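Local coordinates for protein aspartate--tRNA(Asp/Asn) ligase (Thermus thermophilus, PDB 1N9W) that attaches L-aspartate, first activated by ATP as Asp-AMP, to both tRNA(Asp) and tRNA(Asn), and so works as a non-discriminating class II synthetase, at residues 311-316 and 337-342; 126-131 and 396-401. All blocks are in the same frame, centred on the assembly; numbering follows the deposited sequence.

Contact 1. Residues 311-316 and 337-342; sequences WLFVTR and FDLLFR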
ATOM      1  N   TRP B 311       8.321  22.553  10.906  1.00 44.07           N
ATOM      2  CA  TRP B 311       7.492  22.618   9.707  1.00 45.24           C
ATOM      3  C   TRP B 311       7.146  24.045   9.284  1.00 45.56           C
ATOM      4  O   TRP B 311       7.036  24.946  10.117  1.00 44.40           O
ATOM      5  CB  TRP B 311       6.192  21.849   9.939  1.00 44.64           C
ATOM      6  CG  TRP B 311       6.362  20.607  10.759  1.00 45.19           C
ATOM      7  CD1 TRP B 311       6.509  20.532  12.113  1.00 44.61           C
ATOM      8  CD2 TRP B 311       6.409  19.258  10.274  1.00 45.36           C
ATOM      9  NE1 TRP B 311       6.644  19.222  12.504  1.00 44.42           N
ATOM     10  CE2 TRP B 311       6.586  18.423  11.398  1.00 44.89           C
ATOM     11  CE3 TRP B 311       6.318  18.683   9.000  1.00 44.14           C
ATOM     12  CZ2 TRP B 311       6.672  17.029  11.284  1.00 44.73           C
ATOM     13  CZ3 TRP B 311       6.403  17.301   8.890  1.00 44.92           C
ATOM     14  CH2 TRP B 311       6.580  16.490  10.028  1.00 45.61           C
ATOM     15  N   LEU B 312       6.955  24.232   7.983  1.00 45.37           N
ATOM     16  CA  LEU B 312       6.614  25.539   7.445  1.00 48.13           C
ATOM     17  C   LEU B 312       5.818  25.462   6.145  1.00 48.06           C
ATOM     18  O   LEU B 312       6.290  24.917   5.150  1.00 47.60           O
ATOM     19  CB  LEU B 312       7.887  26.356   7.200  1.00 49.36           C
ATOM     20  CG  LEU B 312       7.718  27.702   6.489  1.00 50.07           C
ATOM     21  CD1 LEU B 312       6.916  28.666   7.358  1.00 50.38           C
ATOM     22  CD2 LEU B 312       9.092  28.281   6.176  1.00 50.30           C
ATOM     23  N   PHE B 313       4.609  26.010   6.159  1.00 49.20           N
ATOM     24  CA  PHE B 313       3.770  26.017   4.973  1.00 49.94           C
ATOM     25  C   PHE B 313       4.024  27.276   4.152  1.00 51.64           C
ATOM     26  O   PHE B 313       3.932  28.392   4.666  1.00 50.98           O
ATOM     27  CB  PHE B 313       2.288  25.961   5.361  1.00 49.79           C
ATOM     28  CG  PHE B 313       1.722  24.567   5.445  1.00 49.66           C
ATOM     29  CD1 PHE B 313       1.792  23.705   4.351  1.00 49.34           C
ATOM     30  CD2 PHE B 313       1.078  24.133   6.604  1.00 48.48           C
ATOM     31  CE1 PHE B 313       1.230  22.432   4.408  1.00 49.23           C
ATOM     32  CE2 PHE B 313       0.513  22.862   6.672  1.00 48.67           C
ATOM     33  CZ  PHE B 313       0.586  22.009   5.573  1.00 49.04           C
ATOM     34  N   VAL B 314       4.363  27.090   2.878  1.00 53.46           N
ATOM     35  CA  VAL B 314       4.598  28.207   1.967  1.00 54.72           C
ATOM     36  C   VAL B 314       3.359  28.274   1.077  1.00 56.24           C
ATOM     37  O   VAL B 314       3.156  27.417   0.217  1.00 56.20           O
ATOM     38  CB  VAL B 314       5.845  27.976   1.084  1.00 55.11           C
ATOM     39  CG1 VAL B 314       6.093  29.188   0.202  1.00 53.87           C
ATOM     40  CG2 VAL B 314       7.056  27.715   1.958  1.00 56.08           C
ATOM     41  N   THR B 315       2.540  29.300   1.288  1.00 57.49           N
ATOM     42  CA  THR B 315       1.296  29.468   0.546  1.00 58.80           C
ATOM     43  C   THR B 315       1.313  30.526  -0.550  1.00 59.97           C
ATOM     44  O   THR B 315       2.238  31.328  -0.645  1.00 60.02           O
ATOM     45  CB  THR B 315       0.150  29.821   1.495  1.00 58.94           C
ATOM     46  OG1 THR B 315       0.469  31.040   2.172  1.00 58.32           O
ATOM     47  CG2 THR B 315      -0.056  28.716   2.525  1.00 57.75           C
ATOM     48  N   ARG B 316       0.258  30.515  -1.363  1.00 61.83           N
ATOM     49  CA  ARG B 316       0.066  31.453  -2.471  1.00 63.53           C
ATOM     50  C   ARG B 316       1.265  31.615  -3.398  1.00 64.57           C
ATOM     51  O   ARG B 316       2.037  32.562  -3.266  1.00 65.02           O
ATOM     52  CB  ARG B 316      -0.344  32.829  -1.933  1.00 63.40           C
ATOM     53  CG  ARG B 316      -1.704  32.867  -1.246  1.00 65.18           C
ATOM     54  CD  ARG B 316      -2.841  32.536  -2.203  1.00 66.63           C
ATOM     55  NE  ARG B 316      -4.143  32.591  -1.545  1.00 68.96           N
ATOM     56  CZ  ARG B 316      -4.675  33.697  -1.030  1.00 70.82           C
ATOM     57  NH1 ARG B 316      -4.018  34.848  -1.098  1.00 71.82           N
ATOM     58  NH2 ARG B 316      -5.864  33.650  -0.440  1.00 70.98           N
ATOM     59  N   PHE B 337       0.194  25.249  -2.213  1.00 53.56           N
ATOM     60  CA  PHE B 337       1.058  25.303  -1.039  1.00 51.15           C
ATOM     61  C   PHE B 337       2.125  24.205  -1.071  1.00 49.53           C
ATOM     62  O   PHE B 337       1.954  23.174  -1.721  1.00 48.32           O
ATOM     63  CB  PHE B 337       0.220  25.181   0.247  1.00 52.16           C
ATOM     64  CG  PHE B 337      -0.481  23.852   0.406  1.00 52.32           C
ATOM     65  CD1 PHE B 337       0.216  22.723   0.834  1.00 52.13           C
ATOM     66  CD2 PHE B 337      -1.832  23.724   0.099  1.00 52.89           C
ATOM     67  CE1 PHE B 337      -0.422  21.486   0.953  1.00 51.92           C
ATOM     68  CE2 PHE B 337      -2.479  22.491   0.215  1.00 53.34           C
ATOM     69  CZ  PHE B 337      -1.770  21.373   0.641  1.00 52.69           C
ATOM     70  N   ASP B 338       3.226  24.448  -0.367  1.00 46.65           N
ATOM     71  CA  ASP B 338       4.332  23.509  -0.271  1.00 43.47           C
ATOM     72  C   ASP B 338       4.654  23.368   1.196  1.00 42.78           C
ATOM     73  O   ASP B 338       4.634  24.355   1.927  1.00 42.37           O
ATOM     74  CB  ASP B 338       5.559  24.047  -1.005  1.00 43.26           C
ATOM     75  CG  ASP B 338       5.622  23.598  -2.441  1.00 43.74           C
ATOM     76  OD1 ASP B 338       4.573  23.204  -2.988  1.00 44.32           O
ATOM     77  OD2 ASP B 338       6.726  23.642  -3.030  1.00 45.09           O
ATOM     78  N   LEU B 339       4.938  22.147   1.637  1.00 41.50           N
ATOM     79  CA  LEU B 339       5.273  21.941   3.041  1.00 40.51           C
ATOM     80  C   LEU B 339       6.777  21.757   3.175  1.00 40.15           C
ATOM     81  O   LEU B 339       7.375  20.932   2.484  1.00 40.69           O
ATOM     82  CB  LEU B 339       4.551  20.714   3.601  1.00 39.29           C
ATOM     83  CG  LEU B 339       4.969  20.293   5.014  1.00 39.27           C
ATOM     84  CD1 LEU B 339       4.732  21.440   5.991  1.00 38.93           C
ATOM     85  CD2 LEU B 339       4.188  19.059   5.434  1.00 37.69           C
ATOM     86  N   LEU B 340       7.389  22.545   4.048  1.00 38.40           N
ATOM     87  CA  LEU B 340       8.818  22.440   4.280  1.00 38.38           C
ATOM     88  C   LEU B 340       9.044  21.763   5.609  1.00 38.44           C
ATOM     89  O   LEU B 340       8.537  22.210   6.638  1.00 38.06           O
ATOM     90  CB  LEU B 340       9.472  23.821   4.304  1.00 39.70           C
ATOM     91  CG  LEU B 340       9.484  24.585   2.986  1.00 38.41           C
ATOM     92  CD1 LEU B 340      10.222  25.903   3.189  1.00 40.99           C
ATOM     93  CD2 LEU B 340      10.165  23.748   1.913  1.00 37.77           C
ATOM     94  N   PHE B 341       9.794  20.671   5.586  1.00 38.03           N
ATOM     95  CA  PHE B 341      10.088  19.937   6.803  1.00 37.33           C
ATOM     96  C   PHE B 341      11.582  20.004   7.051  1.00 36.95           C
ATOM     97  O   PHE B 341      12.375  19.452   6.290  1.00 36.45           O
ATOM     98  CB  PHE B 341       9.631  18.483   6.666  1.00 37.32           C
ATOM     99  CG  PHE B 341       9.954  17.629   7.857  1.00 37.42           C
ATOM    100  CD1 PHE B 341       9.622  18.044   9.146  1.00 36.86           C
ATOM    101  CD2 PHE B 341      10.571  16.394   7.689  1.00 36.94           C
ATOM    102  CE1 PHE B 341       9.893  17.236  10.244  1.00 36.26           C
ATOM    103  CE2 PHE B 341      10.843  15.582   8.779  1.00 37.82           C
ATOM    104  CZ  PHE B 341      10.508  16.003  10.062  1.00 37.39           C
ATOM    105  N   ARG B 342      11.963  20.697   8.116  1.00 37.79           N
ATOM    106  CA  ARG B 342      13.374  20.847   8.458  1.00 38.64           C
ATOM    107  C   ARG B 342      14.212  21.309   7.264  1.00 39.43           C
ATOM    108  O   ARG B 342      15.340  20.858   7.079  1.00 41.07           O
ATOM    109  CB  ARG B 342      13.920  19.525   9.022  1.00 37.38           C
ATOM    110  CG  ARG B 342      13.487  19.268  10.458  1.00 35.02           C
ATOM    111  CD  ARG B 342      13.941  17.920  11.010  1.00 35.28           C
ATOM    112  NE  ARG B 342      13.594  17.828  12.431  1.00 35.86           N
ATOM    113  CZ  ARG B 342      13.678  16.724  13.169  1.00 37.06           C
ATOM    114  NH1 ARG B 342      14.102  15.581  12.633  1.00 34.99           N
ATOM    115  NH2 ARG B 342      13.331  16.768  14.451  1.00 34.32           N
TER

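Contact 2. Residues 126-131 and 396-401; sequences KVQAAL and RLTQKL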
ATOM      1  N   LYS B 126      12.012   0.375   8.048  1.00 22.76           N
ATOM      2  CA  LYS B 126      11.037  -0.119   9.013  1.00 23.43           C
ATOM      3  C   LYS B 126      10.178   1.070   9.464  1.00 23.71           C
ATOM      4  O   LYS B 126       8.959   0.960   9.609  1.00 21.74           O
ATOM      5  CB  LYS B 126      11.766  -0.740  10.208  1.00 24.28           C
ATOM      6  CG  LYS B 126      10.878  -1.324  11.298  1.00 29.13           C
ATOM      7  CD  LYS B 126      10.032  -2.471  10.782  1.00 28.88           C
ATOM      8  CE  LYS B 126       9.280  -3.167  11.914  1.00 32.59           C
ATOM      9  NZ  LYS B 126       8.227  -4.102  11.381  1.00 31.72           N
ATOM     10  N   VAL B 127      10.827   2.211   9.663  1.00 22.95           N
ATOM     11  CA  VAL B 127      10.125   3.411  10.080  1.00 23.46           C
ATOM     12  C   VAL B 127       9.225   3.892   8.944  1.00 21.76           C
ATOM     13  O   VAL B 127       8.088   4.295   9.172  1.00 20.84           O
ATOM     14  CB  VAL B 127      11.144   4.514  10.505  1.00 23.96           C
ATOM     15  CG1 VAL B 127      10.429   5.839  10.748  1.00 20.21           C
ATOM     16  CG2 VAL B 127      11.865   4.075  11.783  1.00 22.76           C
ATOM     17  N   GLN B 128       9.724   3.815   7.713  1.00 23.53           N
ATOM     18  CA  GLN B 128       8.928   4.241   6.557  1.00 24.07           C
ATOM     19  C   GLN B 128       7.649   3.404   6.426  1.00 23.85           C
ATOM     20  O   GLN B 128       6.591   3.935   6.100  1.00 23.85           O
ATOM     21  CB  GLN B 128       9.731   4.106   5.273  1.00 23.54           C
ATOM     22  CG  GLN B 128       8.999   4.644   4.053  1.00 27.97           C
ATOM     23  CD  GLN B 128       9.815   4.497   2.795  1.00 28.61           C
ATOM     24  OE1 GLN B 128       9.717   3.495   2.088  1.00 30.77           O
ATOM     25  NE2 GLN B 128      10.649   5.492   2.517  1.00 31.50           N
ATOM     26  N   ALA B 129       7.764   2.098   6.667  1.00 22.31           N
ATOM     27  CA  ALA B 129       6.615   1.221   6.569  1.00 21.98           C
ATOM     28  C   ALA B 129       5.601   1.641   7.614  1.00 21.78           C
ATOM     29  O   ALA B 129       4.389   1.584   7.386  1.00 20.10           O
ATOM     30  CB  ALA B 129       7.022  -0.239   6.779  1.00 21.08           C
ATOM     31  N   ALA B 130       6.085   2.074   8.772  1.00 22.80           N
ATOM     32  CA  ALA B 130       5.165   2.505   9.815  1.00 22.54           C
ATOM     33  C   ALA B 130       4.474   3.799   9.375  1.00 23.03           C
ATOM     34  O   ALA B 130       3.251   3.897   9.461  1.00 22.88           O
ATOM     35  CB  ALA B 130       5.919   2.699  11.136  1.00 22.78           C
ATOM     36  N   LEU B 131       5.235   4.772   8.869  1.00 22.78           N
ATOM     37  CA  LEU B 131       4.639   6.044   8.409  1.00 22.70           C
ATOM     38  C   LEU B 131       3.542   5.828   7.364  1.00 22.62           C
ATOM     39  O   LEU B 131       2.498   6.478   7.402  1.00 22.82           O
ATOM     40  CB  LEU B 131       5.716   6.952   7.807  1.00 20.88           C
ATOM     41  CG  LEU B 131       6.825   7.433   8.753  1.00 23.29           C
ATOM     42  CD1 LEU B 131       7.974   7.998   7.947  1.00 21.39           C
ATOM     43  CD2 LEU B 131       6.269   8.470   9.728  1.00 19.61           C
ATOM     44  N   ARG B 396      11.805  11.529   1.634  1.00 30.28           N
ATOM     45  CA  ARG B 396      12.306  12.790   2.188  1.00 31.23           C
ATOM     46  C   ARG B 396      11.829  12.969   3.612  1.00 30.42           C
ATOM     47  O   ARG B 396      12.588  13.386   4.488  1.00 29.04           O
ATOM     48  CB  ARG B 396      11.830  13.974   1.358  1.00 32.92           C
ATOM     49  CG  ARG B 396      12.555  14.123   0.062  1.00 36.86           C
ATOM     50  CD  ARG B 396      12.071  15.346  -0.666  1.00 40.68           C
ATOM     51  NE  ARG B 396      12.900  15.590  -1.836  1.00 45.17           N
ATOM     52  CZ  ARG B 396      12.707  16.575  -2.705  1.00 47.41           C
ATOM     53  NH1 ARG B 396      11.702  17.431  -2.549  1.00 47.05           N
ATOM     54  NH2 ARG B 396      13.527  16.698  -3.738  1.00 47.85           N
ATOM     55  N   LEU B 397      10.556  12.667   3.833  1.00 29.49           N
ATOM     56  CA  LEU B 397       9.990  12.784   5.159  1.00 29.52           C
ATOM     57  C   LEU B 397      10.787  11.895   6.103  1.00 29.48           C
ATOM     58  O   LEU B 397      11.250  12.339   7.152  1.00 29.07           O
ATOM     59  CB  LEU B 397       8.529  12.343   5.141  1.00 29.22           C
ATOM     60  CG  LEU B 397       7.814  12.221   6.488  1.00 27.64           C
ATOM     61  CD1 LEU B 397       7.937  13.519   7.283  1.00 27.86           C
ATOM     62  CD2 LEU B 397       6.365  11.882   6.216  1.00 25.93           C
ATOM     63  N   THR B 398      10.957  10.639   5.703  1.00 29.76           N
ATOM     64  CA  THR B 398      11.683   9.649   6.496  1.00 28.79           C
ATOM     65  C   THR B 398      13.115  10.092   6.740  1.00 30.35           C
ATOM     66  O   THR B 398      13.637   9.968   7.846  1.00 29.29           O
ATOM     67  CB  THR B 398      11.716   8.273   5.778  1.00 27.61           C
ATOM     68  OG1 THR B 398      10.384   7.758   5.664  1.00 28.04           O
ATOM     69  CG2 THR B 398      12.576   7.281   6.544  1.00 25.23           C
ATOM     70  N   GLN B 399      13.744  10.599   5.686  1.00 31.33           N
ATOM     71  CA  GLN B 399      15.124  11.062   5.756  1.00 33.38           C
ATOM     72  C   GLN B 399      15.287  12.159   6.803  1.00 32.61           C
ATOM     73  O   GLN B 399      16.082  12.038   7.739  1.00 32.93           O
ATOM     74  CB  GLN B 399      15.559  11.605   4.398  1.00 35.26           C
ATOM     75  CG  GLN B 399      17.022  11.977   4.311  1.00 37.62           C
ATOM     76  CD  GLN B 399      17.234  13.288   3.585  1.00 39.86           C
ATOM     77  OE1 GLN B 399      16.573  13.571   2.583  1.00 40.31           O
ATOM     78  NE2 GLN B 399      18.163  14.096   4.081  1.00 41.99           N
ATOM     79  N   LYS B 400      14.531  13.235   6.636  1.00 32.61           N
ATOM     80  CA  LYS B 400      14.603  14.353   7.555  1.00 33.20           C
ATOM     81  C   LYS B 400      14.144  14.013   8.966  1.00 32.81           C
ATOM     82  O   LYS B 400      14.654  14.562   9.945  1.00 33.70           O
ATOM     83  CB  LYS B 400      13.808  15.537   6.993  1.00 33.58           C
ATOM     84  CG  LYS B 400      14.600  16.325   5.966  1.00 37.04           C
ATOM     85  CD  LYS B 400      15.827  16.945   6.639  1.00 38.41           C
ATOM     86  CE  LYS B 400      16.779  17.567   5.644  1.00 40.80           C
ATOM     87  NZ  LYS B 400      17.883  18.276   6.340  1.00 43.21           N
ATOM     88  N   LEU B 401      13.198  13.089   9.076  1.00 32.32           N
ATOM     89  CA  LEU B 401      12.680  12.676  10.379  1.00 30.03           C
ATOM     90  C   LEU B 401      13.745  11.940  11.180  1.00 30.07           C
ATOM     91  O   LEU B 401      13.849  12.106  12.393  1.00 28.91           O
ATOM     92  CB  LEU B 401      11.477  11.750  10.194  1.00 31.42           C
ATOM     93  CG  LEU B 401      10.747  11.278  11.453  1.00 32.22           C
ATOM     94  CD1 LEU B 401      10.002  12.449  12.071  1.00 32.32           C
ATOM     95  CD2 LEU B 401       9.754  10.170  11.099  1.00 33.14           C
TER

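Contact 1. Residues 311-316 and 337-342
W311 and F341 stack at one end of an antiparallel strand pair. Strands 311-315 and 337-341 run side by side in the mixed sheet of the class II catalytic domain, their axes 4.7 Å apart.

Four backbone hydrogen bonds join them. L312 and L340 exchange two. V314 and D338 exchange two more, and V314 N to D338 O is nearly straight, with 178° at the hydrogen. W311-F341, F313-L339 and T315-F337 are the non-hydrogen-bonded pairs.

The aromatic contacts share one face of the sheet. F341 CG stands anti to the backbone N (chi1 177°), which carries the ring over the indole face. The six-membered ring of W311 and the F341 ring form an offset stack, centroids 4.1 Å apart and planes at 24°. F341 CD1 lies over the indole, 3.3 Å from W311 CZ3. W311 CE3 also touches L339 CD2, and W311 NE1 hydrogen-bonds to S262 O. With an alanine here, the F341 ring is likely to lose its stacking partner, and the S262 carbonyl its indole N-H. L339 CD1 sits over one face of the F313 ring, 4.0 Å from its centroid, in a CH-pi contact. F313 CE1 also meets F337 CD1 at 3.7 Å.

On the other face the contact is aliphatic. L340 CD1 touches V314 CG2 at 3.8 Å and L312 CD2 at 4.0 Å. Helix 293-306 packs on this leucine pair, and helix 227-248 on F313, F337 and L339.

D338 is the one charged residue among the touching residues. Its OD1 forms a salt bridge with R322 and a hydrogen bond with S348, a predicted L-aspartate-binding residue. The chemistry thus implies a mainly apolar strand pair, with helices packed against both faces and one buried carboxylate linked to the predicted substrate site.

Contact 2. Residues 126-131 and 396-401
Helices 119-141 and 394-402 of the class II catalytic domain pack against each other here. The second helix carries R396, part of the predicted ATP site. The short segments cross at 123°, with axes 10.0 Å apart, and no hydrogen bond links them.

L131 and T398 carry most of the contact. L131 CD1 lies 3.3 Å from T398 OG1. L131 CD2 meets L401 CD2 tip to tip at 4.1 Å. L131 CG is anti to the carbonyl carbon (chi1 -64°), and the two methyls part, one to T398 and one to L401. V127 CG1 adds a looser touch on L401 CD2, at 4.4 Å.

T398 OG1 also rests 3.7 Å from Q128 CB, and the two side chains cross at about a right angle. Across the contact the hydroxyl's closest neighbours are carbons, L131 CD1 and Q128 CB. Its hydrogen bond goes back along its own helix, to the carbonyl of A394.

Helix 227-248 packs on both partners, through L242 and A245 on L131 and M241 on L397. Helix 250-255 touches V127. Strand 344-351 lies against L397 through I346. On helix 119-141, Q128 and A129 also pack on F148 and E146 of the second subunit of the homodimer.

In the fold
Contacts 1 and 2 lie in the class II catalytic domain, their centres about 18 Å apart. Segment 126-131 comes first along the chain, then 311-316, 337-342 and 396-401, so contact 1 is nested inside the loop closed by contact 2. Strand 344-351 pairs with strand 336-341 and also touches helix 394-402. Helix 227-248 packs on both contacts. They meet directly where R342 NH1 probably hydrogen-bonds to K400 O, at 2.9 Å, and the F341 ring packs on K400. The sheet is thereby joined to the helix bearing R396 of the predicted ATP site, and through helix 119-141 to the dimer interface.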